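Local coordinates for stage II sporulation protein E (SpoIIE) (Moorella thermoacetica, PDB 3ZT9) that is probably a manganese-dependent PP2C-type protein phosphatase that acts in stressosome signalling, at residues F69-V83 with P121-L133. Sequence-based numbering, arbitrary orientation. Where two conformers were deposited one is given.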
ATOM      1  N   PHE A  69      11.462  -2.451   6.272  1.00 20.18           N
ATOM      2  CA  PHE A  69      10.760  -3.728   6.311  1.00 21.37           C
ATOM      3  C   PHE A  69      11.328  -4.634   7.380  1.00 20.01           C
ATOM      4  O   PHE A  69      10.586  -5.368   8.009  1.00 22.58           O
ATOM      5  CB  PHE A  69      10.798  -4.396   4.913  1.00 20.24           C
ATOM      6  CG  PHE A  69       9.689  -3.939   4.014  1.00 18.48           C
ATOM      7  CD1 PHE A  69       8.466  -4.584   4.031  1.00 23.07           C
ATOM      8  CD2 PHE A  69       9.852  -2.841   3.217  1.00 21.44           C
ATOM      9  CE1 PHE A  69       7.404  -4.145   3.230  1.00 26.15           C
ATOM     10  CE2 PHE A  69       8.817  -2.398   2.391  1.00 19.74           C
ATOM     11  CZ  PHE A  69       7.589  -3.056   2.395  1.00 19.97           C
ATOM     12  N   GLN A  70      12.638  -4.546   7.616  1.00 23.05           N
ATOM     13  CA  GLN A  70      13.298  -5.348   8.653  1.00 22.84           C
ATOM     14  C   GLN A  70      12.819  -4.924  10.046  1.00 24.05           C
ATOM     15  O   GLN A  70      12.517  -5.764  10.867  1.00 25.78           O
ATOM     16  CB  GLN A  70      14.839  -5.280   8.535  1.00 26.58           C
ATOM     17  CG  GLN A  70      15.393  -6.095   7.361  1.00 36.45           C
ATOM     18  CD  GLN A  70      16.897  -5.961   7.197  1.00 47.02           C
ATOM     19  OE1 GLN A  70      17.551  -5.194   7.909  1.00 44.69           O
ATOM     20  NE2 GLN A  70      17.455  -6.715   6.260  1.00 45.46           N
ATOM     21  N   LEU A  71      12.694  -3.626  10.307  1.00 20.52           N
ATOM     22  CA  LEU A  71      12.128  -3.194  11.581  1.00 24.28           C
ATOM     23  C   LEU A  71      10.640  -3.590  11.708  1.00 28.63           C
ATOM     24  O   LEU A  71      10.202  -3.973  12.790  1.00 26.78           O
ATOM     25  CB  LEU A  71      12.308  -1.691  11.830  1.00 30.61           C
ATOM     26  CG  LEU A  71      11.708  -1.191  13.168  1.00 64.21           C
ATOM     27  CD1 LEU A  71      10.235  -1.475  13.244  1.00 73.64           C
ATOM     28  CD2 LEU A  71      12.342  -1.792  14.415  1.00 67.16           C
ATOM     29  N   CYS A  72       9.858  -3.467  10.631  1.00 22.35           N
ATOM     30  CA  CYS A  72       8.454  -3.897  10.647  0.58 18.72           C
ATOM     31  C   CYS A  72       8.335  -5.325  11.121  1.00 22.74           C
ATOM     32  O   CYS A  72       7.511  -5.645  11.987  1.00 24.96           O
ATOM     33  CB  CYS A  72       7.832  -3.857   9.242  0.58 25.25           C
ATOM     34  SG  CYS A  72       7.186  -2.297   8.756  0.58 21.38           S
ATOM     35  N   HIS A  73       9.128  -6.200  10.516  1.00 25.99           N
ATOM     36  CA  HIS A  73       9.183  -7.602  10.910  1.00 20.89           C
ATOM     37  C   HIS A  73       9.504  -7.752  12.400  1.00 22.85           C
ATOM     38  O   HIS A  73       8.860  -8.533  13.096  1.00 23.71           O
ATOM     39  CB  HIS A  73      10.249  -8.310  10.054  1.00 18.94           C
ATOM     40  CG  HIS A  73      10.501  -9.729  10.446  1.00 28.22           C
ATOM     41  ND1 HIS A  73       9.627 -10.749  10.143  1.00 29.47           N
ATOM     42  CD2 HIS A  73      11.519 -10.293  11.138  1.00 40.07           C
ATOM     43  CE1 HIS A  73      10.101 -11.889  10.621  1.00 31.50           C
ATOM     44  NE2 HIS A  73      11.248 -11.638  11.228  1.00 37.16           N
ATOM     45  N   ARG A  74      10.489  -7.016  12.900  1.00 23.08           N
ATOM     46  CA  ARG A  74      10.844  -7.115  14.327  1.00 25.70           C
ATOM     47  C   ARG A  74       9.679  -6.672  15.231  1.00 29.76           C
ATOM     48  O   ARG A  74       9.397  -7.296  16.251  1.00 26.69           O
ATOM     49  CB  ARG A  74      12.099  -6.286  14.632  1.00 38.94           C
ATOM     50  CG  ARG A  74      12.480  -6.247  16.103  1.00 69.10           C
ATOM     51  CD  ARG A  74      13.741  -5.406  16.340  1.00 90.63           C
ATOM     52  NE  ARG A  74      13.459  -3.977  16.486  1.00104.65           N
ATOM     53  CZ  ARG A  74      14.394  -3.029  16.511  1.00115.87           C
ATOM     54  NH1 ARG A  74      15.676  -3.349  16.388  1.00117.52           N
ATOM     55  NH2 ARG A  74      14.044  -1.756  16.651  1.00121.99           N
ATOM     56  N   GLU A  75       8.999  -5.587  14.879  1.00 22.73           N
ATOM     57  CA  GLU A  75       7.916  -5.094  15.736  1.00 26.73           C
ATOM     58  C   GLU A  75       6.683  -6.008  15.678  1.00 29.89           C
ATOM     59  O   GLU A  75       5.839  -5.968  16.574  1.00 27.93           O
ATOM     60  CB  GLU A  75       7.513  -3.673  15.333  1.00 26.74           C
ATOM     61  CG  GLU A  75       8.582  -2.647  15.521  1.00 31.86           C
ATOM     62  CD  GLU A  75       8.811  -2.307  16.968  1.00 59.72           C
ATOM     63  OE1 GLU A  75       8.144  -2.905  17.831  1.00 60.17           O
ATOM     64  OE2 GLU A  75       9.660  -1.437  17.240  1.00 77.30           O
ATOM     65  N   LEU A  76       6.569  -6.807  14.614  1.00 21.57           N
ATOM     66  CA  LEU A  76       5.424  -7.706  14.440  1.00 20.15           C
ATOM     67  C   LEU A  76       5.627  -9.120  15.020  1.00 28.87           C
ATOM     68  O   LEU A  76       4.706  -9.920  15.043  1.00 22.75           O
ATOM     69  CB  LEU A  76       5.024  -7.807  12.952  1.00 19.04           C
ATOM     70  CG  LEU A  76       4.343  -6.548  12.439  1.00 18.81           C
ATOM     71  CD1 LEU A  76       4.293  -6.574  10.891  1.00 20.66           C
ATOM     72  CD2 LEU A  76       2.961  -6.424  13.002  1.00 21.89           C
ATOM     73  N   ARG A  77       6.815  -9.435  15.514  1.00 30.64           N
ATOM     74  CA  ARG A  77       7.005 -10.735  16.146  1.00 32.16           C
ATOM     75  C   ARG A  77       6.008 -10.851  17.293  1.00 41.27           C
ATOM     76  O   ARG A  77       5.833  -9.900  18.059  1.00 29.12           O
ATOM     77  CB  ARG A  77       8.438 -10.888  16.645  1.00 51.40           C
ATOM     78  CG  ARG A  77       9.454 -11.017  15.530  1.00 88.01           C
ATOM     79  CD  ARG A  77      10.831 -11.290  16.089  1.00113.67           C
ATOM     80  NE  ARG A  77      11.778 -11.707  15.061  1.00121.87           N
ATOM     81  CZ  ARG A  77      11.677 -12.826  14.345  1.00124.92           C
ATOM     82  NH1 ARG A  77      10.653 -13.655  14.513  1.00127.94           N
ATOM     83  NH2 ARG A  77      12.602 -13.109  13.439  1.00121.95           N
ATOM     84  N   GLY A  78       5.342 -12.003  17.381  1.00 29.02           N
ATOM     85  CA  GLY A  78       4.394 -12.273  18.447  1.00 31.24           C
ATOM     86  C   GLY A  78       2.989 -11.730  18.221  1.00 34.57           C
ATOM     87  O   GLY A  78       2.142 -11.869  19.088  1.00 29.31           O
ATOM     88  N   THR A  79       2.727 -11.108  17.075  1.00 25.93           N
ATOM     89  CA  THR A  79       1.390 -10.589  16.763  1.00 25.86           C
ATOM     90  C   THR A  79       0.765 -11.477  15.684  1.00 30.11           C
ATOM     91  O   THR A  79       1.329 -12.514  15.361  1.00 26.10           O
ATOM     92  CB  THR A  79       1.476  -9.145  16.206  1.00 24.66           C
ATOM     93  OG1 THR A  79       2.004  -9.177  14.869  1.00 20.97           O
ATOM     94  CG2 THR A  79       2.344  -8.261  17.076  1.00 32.34           C
ATOM     95  N   ARG A  80      -0.361 -11.065  15.092  1.00 22.45           N
ATOM     96  CA  ARG A  80      -0.957 -11.822  13.980  1.00 25.19           C
ATOM     97  C   ARG A  80       0.015 -11.878  12.822  1.00 21.76           C
ATOM     98  O   ARG A  80      -0.033 -12.793  12.037  1.00 22.17           O
ATOM     99  CB  ARG A  80      -2.266 -11.187  13.477  1.00 20.14           C
ATOM    100  CG  ARG A  80      -3.501 -11.619  14.263  1.00 19.37           C
ATOM    101  CD  ARG A  80      -4.023 -13.000  13.806  1.00 22.28           C
ATOM    102  NE  ARG A  80      -5.250 -13.330  14.542  1.00 25.71           N
ATOM    103  CZ  ARG A  80      -6.473 -12.936  14.195  1.00 32.88           C
ATOM    104  NH1 ARG A  80      -6.673 -12.196  13.105  1.00 21.80           N
ATOM    105  NH2 ARG A  80      -7.507 -13.285  14.945  1.00 28.87           N
ATOM    106  N   GLY A  81       0.894 -10.896  12.726  1.00 21.54           N
ATOM    107  CA  GLY A  81       1.734 -10.725  11.536  1.00 19.98           C
ATOM    108  C   GLY A  81       0.978  -9.931  10.490  1.00 23.00           C
ATOM    109  O   GLY A  81      -0.216  -9.740  10.593  1.00 20.18           O
ATOM    110  N   ALA A  82       1.667  -9.479   9.450  1.00 17.20           N
ATOM    111  CA  ALA A  82       0.997  -8.737   8.403  1.00 14.78           C
ATOM    112  C   ALA A  82       1.794  -8.830   7.111  1.00 17.47           C
ATOM    113  O   ALA A  82       2.980  -9.147   7.124  1.00 17.41           O
ATOM    114  CB  ALA A  82       0.896  -7.265   8.830  1.00 16.36           C
ATOM    115  N   VAL A  83       1.131  -8.546   5.995  1.00 15.58           N
ATOM    116  CA  VAL A  83       1.810  -8.351   4.720  1.00 15.84           C
ATOM    117  C   VAL A  83       1.712  -6.846   4.457  1.00 17.77           C
ATOM    118  O   VAL A  83       0.815  -6.205   4.975  1.00 14.60           O
ATOM    119  CB  VAL A  83       1.159  -9.193   3.597  1.00 17.74           C
ATOM    120  CG1 VAL A  83       1.249 -10.667   3.966  1.00 16.42           C
ATOM    121  CG2 VAL A  83      -0.325  -8.783   3.316  1.00 14.54           C
ATOM    122  N   PRO A 121       7.520 -13.091  -1.317  1.00 24.17           N
ATOM    123  CA  PRO A 121       6.666 -13.842  -0.401  1.00 26.79           C
ATOM    124  C   PRO A 121       7.116 -13.708   1.053  1.00 26.14           C
ATOM    125  O   PRO A 121       8.285 -13.504   1.352  1.00 24.43           O
ATOM    126  CB  PRO A 121       6.813 -15.298  -0.875  1.00 36.65           C
ATOM    127  CG  PRO A 121       8.110 -15.347  -1.578  1.00 33.27           C
ATOM    128  CD  PRO A 121       8.301 -13.983  -2.195  1.00 36.18           C
ATOM    129  N   GLY A 122       6.170 -13.821   1.964  1.00 24.69           N
ATOM    130  CA  GLY A 122       6.511 -13.820   3.366  1.00 22.70           C
ATOM    131  C   GLY A 122       5.409 -13.200   4.192  1.00 25.32           C
ATOM    132  O   GLY A 122       4.425 -12.723   3.658  1.00 19.62           O
ATOM    133  N   ILE A 123       5.612 -13.185   5.505  1.00 23.70           N
ATOM    134  CA  ILE A 123       4.678 -12.569   6.445  1.00 25.13           C
ATOM    135  C   ILE A 123       5.514 -11.831   7.475  1.00 27.75           C
ATOM    136  O   ILE A 123       6.290 -12.451   8.190  1.00 22.90           O
ATOM    137  CB  ILE A 123       3.800 -13.605   7.199  1.00 28.42           C
ATOM    138  CG1 ILE A 123       2.914 -14.351   6.203  1.00 36.44           C
ATOM    139  CG2 ILE A 123       2.938 -12.870   8.308  1.00 23.17           C
ATOM    140  CD1 ILE A 123       2.128 -15.512   6.809  1.00 40.65           C
ATOM    141  N   LEU A 124       5.361 -10.514   7.538  1.00 19.88           N
ATOM    142  CA  LEU A 124       6.157  -9.725   8.470  1.00 22.40           C
ATOM    143  C   LEU A 124       5.785 -10.160   9.874  1.00 23.90           C
ATOM    144  O   LEU A 124       4.595 -10.244  10.215  1.00 21.45           O
ATOM    145  CB  LEU A 124       5.927  -8.217   8.252  1.00 18.37           C
ATOM    146  CG  LEU A 124       6.353  -7.772   6.837  1.00 20.16           C
ATOM    147  CD1 LEU A 124       5.784  -6.366   6.532  1.00 22.07           C
ATOM    148  CD2 LEU A 124       7.838  -7.817   6.665  1.00 21.76           C
ATOM    149  N   GLY A 125       6.814 -10.430  10.678  1.00 21.98           N
ATOM    150  CA  GLY A 125       6.646 -10.922  12.029  1.00 26.89           C
ATOM    151  C   GLY A 125       6.895 -12.406  12.179  1.00 33.08           C
ATOM    152  O   GLY A 125       7.140 -12.886  13.286  1.00 32.63           O
ATOM    153  N   TYR A 126       6.855 -13.133  11.066  1.00 30.56           N
ATOM    154  CA  TYR A 126       7.021 -14.589  11.093  1.00 29.94           C
ATOM    155  C   TYR A 126       8.061 -15.171  10.155  1.00 34.40           C
ATOM    156  O   TYR A 126       8.899 -15.944  10.599  1.00 46.13           O
ATOM    157  CB  TYR A 126       5.665 -15.259  10.903  1.00 32.73           C
ATOM    158  CG  TYR A 126       4.864 -15.096  12.153  1.00 52.59           C
ATOM    159  CD1 TYR A 126       5.069 -15.943  13.241  1.00 62.76           C
ATOM    160  CD2 TYR A 126       3.960 -14.053  12.288  1.00 42.89           C
ATOM    161  CE1 TYR A 126       4.367 -15.783  14.404  1.00 68.07           C
ATOM    162  CE2 TYR A 126       3.251 -13.886  13.452  1.00 51.44           C
ATOM    163  CZ  TYR A 126       3.460 -14.754  14.505  1.00 69.54           C
ATOM    164  OH  TYR A 126       2.760 -14.595  15.666  1.00 79.81           O
ATOM    165  N   ASN A 127       8.010 -14.830   8.872  1.00 31.39           N
ATOM    166  CA  ASN A 127       8.946 -15.398   7.894  1.00 45.84           C
ATOM    167  C   ASN A 127       9.430 -14.337   6.908  1.00 42.31           C
ATOM    168  O   ASN A 127       8.774 -14.052   5.906  1.00 41.04           O
ATOM    169  CB  ASN A 127       8.335 -16.610   7.159  1.00 54.46           C
ATOM    170  CG  ASN A 127       7.079 -16.255   6.396  1.00 65.03           C
ATOM    171  OD1 ASN A 127       6.691 -15.107   6.376  1.00 73.14           O
ATOM    172  ND2 ASN A 127       6.435 -17.235   5.765  1.00 68.24           N
ATOM    173  N   TYR A 128      10.578 -13.742   7.224  1.00 44.55           N
ATOM    174  CA  TYR A 128      11.165 -12.679   6.412  1.00 41.53           C
ATOM    175  C   TYR A 128      11.820 -13.291   5.155  1.00 40.23           C
ATOM    176  O   TYR A 128      12.569 -14.254   5.264  1.00 40.34           O
ATOM    177  CB  TYR A 128      12.185 -11.872   7.244  1.00 46.54           C
ATOM    178  CG  TYR A 128      12.495 -10.527   6.644  1.00 46.79           C
ATOM    179  CD1 TYR A 128      11.611  -9.467   6.788  1.00 41.08           C
ATOM    180  CD2 TYR A 128      13.654 -10.325   5.903  1.00 49.70           C
ATOM    181  CE1 TYR A 128      11.875  -8.227   6.214  1.00 31.89           C
ATOM    182  CE2 TYR A 128      13.932  -9.096   5.326  1.00 48.32           C
ATOM    183  CZ  TYR A 128      13.035  -8.052   5.482  1.00 40.01           C
ATOM    184  OH  TYR A 128      13.317  -6.829   4.910  1.00 36.30           O
ATOM    185  N   PRO A 129      11.533 -12.738   3.954  1.00 45.89           N
ATOM    186  CA  PRO A 129      12.138 -13.301   2.736  1.00 51.43           C
ATOM    187  C   PRO A 129      13.667 -13.239   2.730  1.00 55.76           C
ATOM    188  O   PRO A 129      14.275 -12.343   3.328  1.00 47.13           O
ATOM    189  CB  PRO A 129      11.591 -12.408   1.622  1.00 48.64           C
ATOM    190  CG  PRO A 129      11.307 -11.085   2.319  1.00 48.75           C
ATOM    191  CD  PRO A 129      10.772 -11.505   3.673  1.00 45.57           C
ATOM    192  N   HIS A 130      14.277 -14.204   2.051  1.00 62.43           N
ATOM    193  CA  HIS A 130      15.726 -14.241   1.898  1.00 70.59           C
ATOM    194  C   HIS A 130      16.249 -12.819   1.726  1.00 70.05           C
ATOM    195  O   HIS A 130      17.244 -12.432   2.334  1.00 74.95           O
ATOM    196  CB  HIS A 130      16.104 -15.109   0.695  1.00 76.12           C
ATOM    197  CG  HIS A 130      17.577 -15.326   0.542  1.00 88.24           C
ATOM    198  ND1 HIS A 130      18.327 -16.009   1.475  1.00 96.57           N
ATOM    199  CD2 HIS A 130      18.438 -14.957  -0.436  1.00 92.27           C
ATOM    200  CE1 HIS A 130      19.586 -16.048   1.081  1.00103.27           C
ATOM    201  NE2 HIS A 130      19.682 -15.416  -0.075  1.00 99.48           N
ATOM    202  N   GLN A 131      15.560 -12.040   0.900  1.00 61.76           N
ATOM    203  CA  GLN A 131      15.893 -10.636   0.732  1.00 53.11           C
ATOM    204  C   GLN A 131      14.818  -9.873  -0.052  1.00 37.20           C
ATOM    205  O   GLN A 131      14.157 -10.408  -0.960  1.00 27.15           O
ATOM    206  CB  GLN A 131      17.257 -10.475   0.060  1.00 67.17           C
ATOM    207  CG  GLN A 131      17.311 -10.891  -1.399  1.00 75.65           C
ATOM    208  CD  GLN A 131      18.489 -10.263  -2.128  1.00 87.91           C
ATOM    209  OE1 GLN A 131      19.593 -10.157  -1.578  1.00 96.65           O
ATOM    210  NE2 GLN A 131      18.252  -9.821  -3.369  1.00 80.99           N
ATOM    211  N   LEU A 132      14.665  -8.612   0.321  1.00 28.64           N
ATOM    212  CA  LEU A 132      13.629  -7.754  -0.212  1.00 22.14           C
ATOM    213  C   LEU A 132      13.954  -7.377  -1.645  1.00 22.53           C
ATOM    214  O   LEU A 132      15.072  -6.967  -1.932  1.00 24.72           O
ATOM    215  CB  LEU A 132      13.578  -6.489   0.654  1.00 29.12           C
ATOM    216  CG  LEU A 132      12.385  -5.557   0.543  1.00 30.45           C
ATOM    217  CD1 LEU A 132      11.053  -6.215   0.939  1.00 28.89           C
ATOM    218  CD2 LEU A 132      12.670  -4.336   1.408  1.00 38.00           C
ATOM    219  N   LEU A 133      12.986  -7.494  -2.547  1.00 18.70           N
ATOM    220  CA  LEU A 133      13.220  -7.083  -3.936  1.00 24.16           C
ATOM    221  C   LEU A 133      12.640  -5.694  -4.160  1.00 24.14           C
ATOM    222  O   LEU A 133      11.430  -5.508  -4.226  1.00 21.34           O
ATOM    223  CB  LEU A 133      12.608  -8.074  -4.916  1.00 26.69           C
ATOM    224  CG  LEU A 133      13.493  -9.289  -5.213  1.00 55.16           C
ATOM    225  CD1 LEU A 133      12.748 -10.258  -6.101  1.00 62.77           C
ATOM    226  CD2 LEU A 133      14.803  -8.877  -5.865  1.00 65.14           C
TER
HETATM  227  O   HOH W   1      15.974  -7.309   3.709  1.00 36.97           O
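A82 and L124 pair through both backbone groups, an isolated antiparallel bridge that ties the loop 121-133 to the start of strand 82-90. A82 N gives to L124 O at 3.1 Å, on a lone pair in the carbonyl plane, while L124 N returns a 2.8 Å bond to A82 O. Next along the strand, the side chain of V83 is about 7 Å from a bound manganese ion. Beyond the bridge, Y126 lays the edge of its ring along the turn, with T79 O and G81 N near the ring plane, and Y126 OH donates to T79 O at 2.5 Å, in the plane of that carbonyl. T79 is itself held: T79 OG1 accepts from G81 N, which makes an ST turn, and donates to L76 O.

The apolar part centres on L124, whose side chain enters between helix 65-76 and the sheet. Its CB meets L76 CD1 at 3.5 Å, and its methyl CD1 reaches F69 and C72. V101 and A84 of the sheet also touch it. From the far end of the loop L132 sets its CD1 methyl over one face of the F69 ring, a CH-pi contact.

H73 of the helix and Y128 of the loop meet through their rings and through Y128 CB. With CG anti to the backbone N (chi1 174°), the H73 ring lies against the loop, and Y128 CB sits almost centrally over one face, 4.0 Å from its centroid. The Y128 ring runs on at 58° to the imidazole, and Y128 OH is 3.3 Å from Q70 CG; a water links that hydroxyl to Q70 NE2.

L124 thus serves both kinds of contact, its backbone in the bridge and its side chain in the apolar layer, so one residue closes the loop over the helix-sheet junction of this PP2C-like fold.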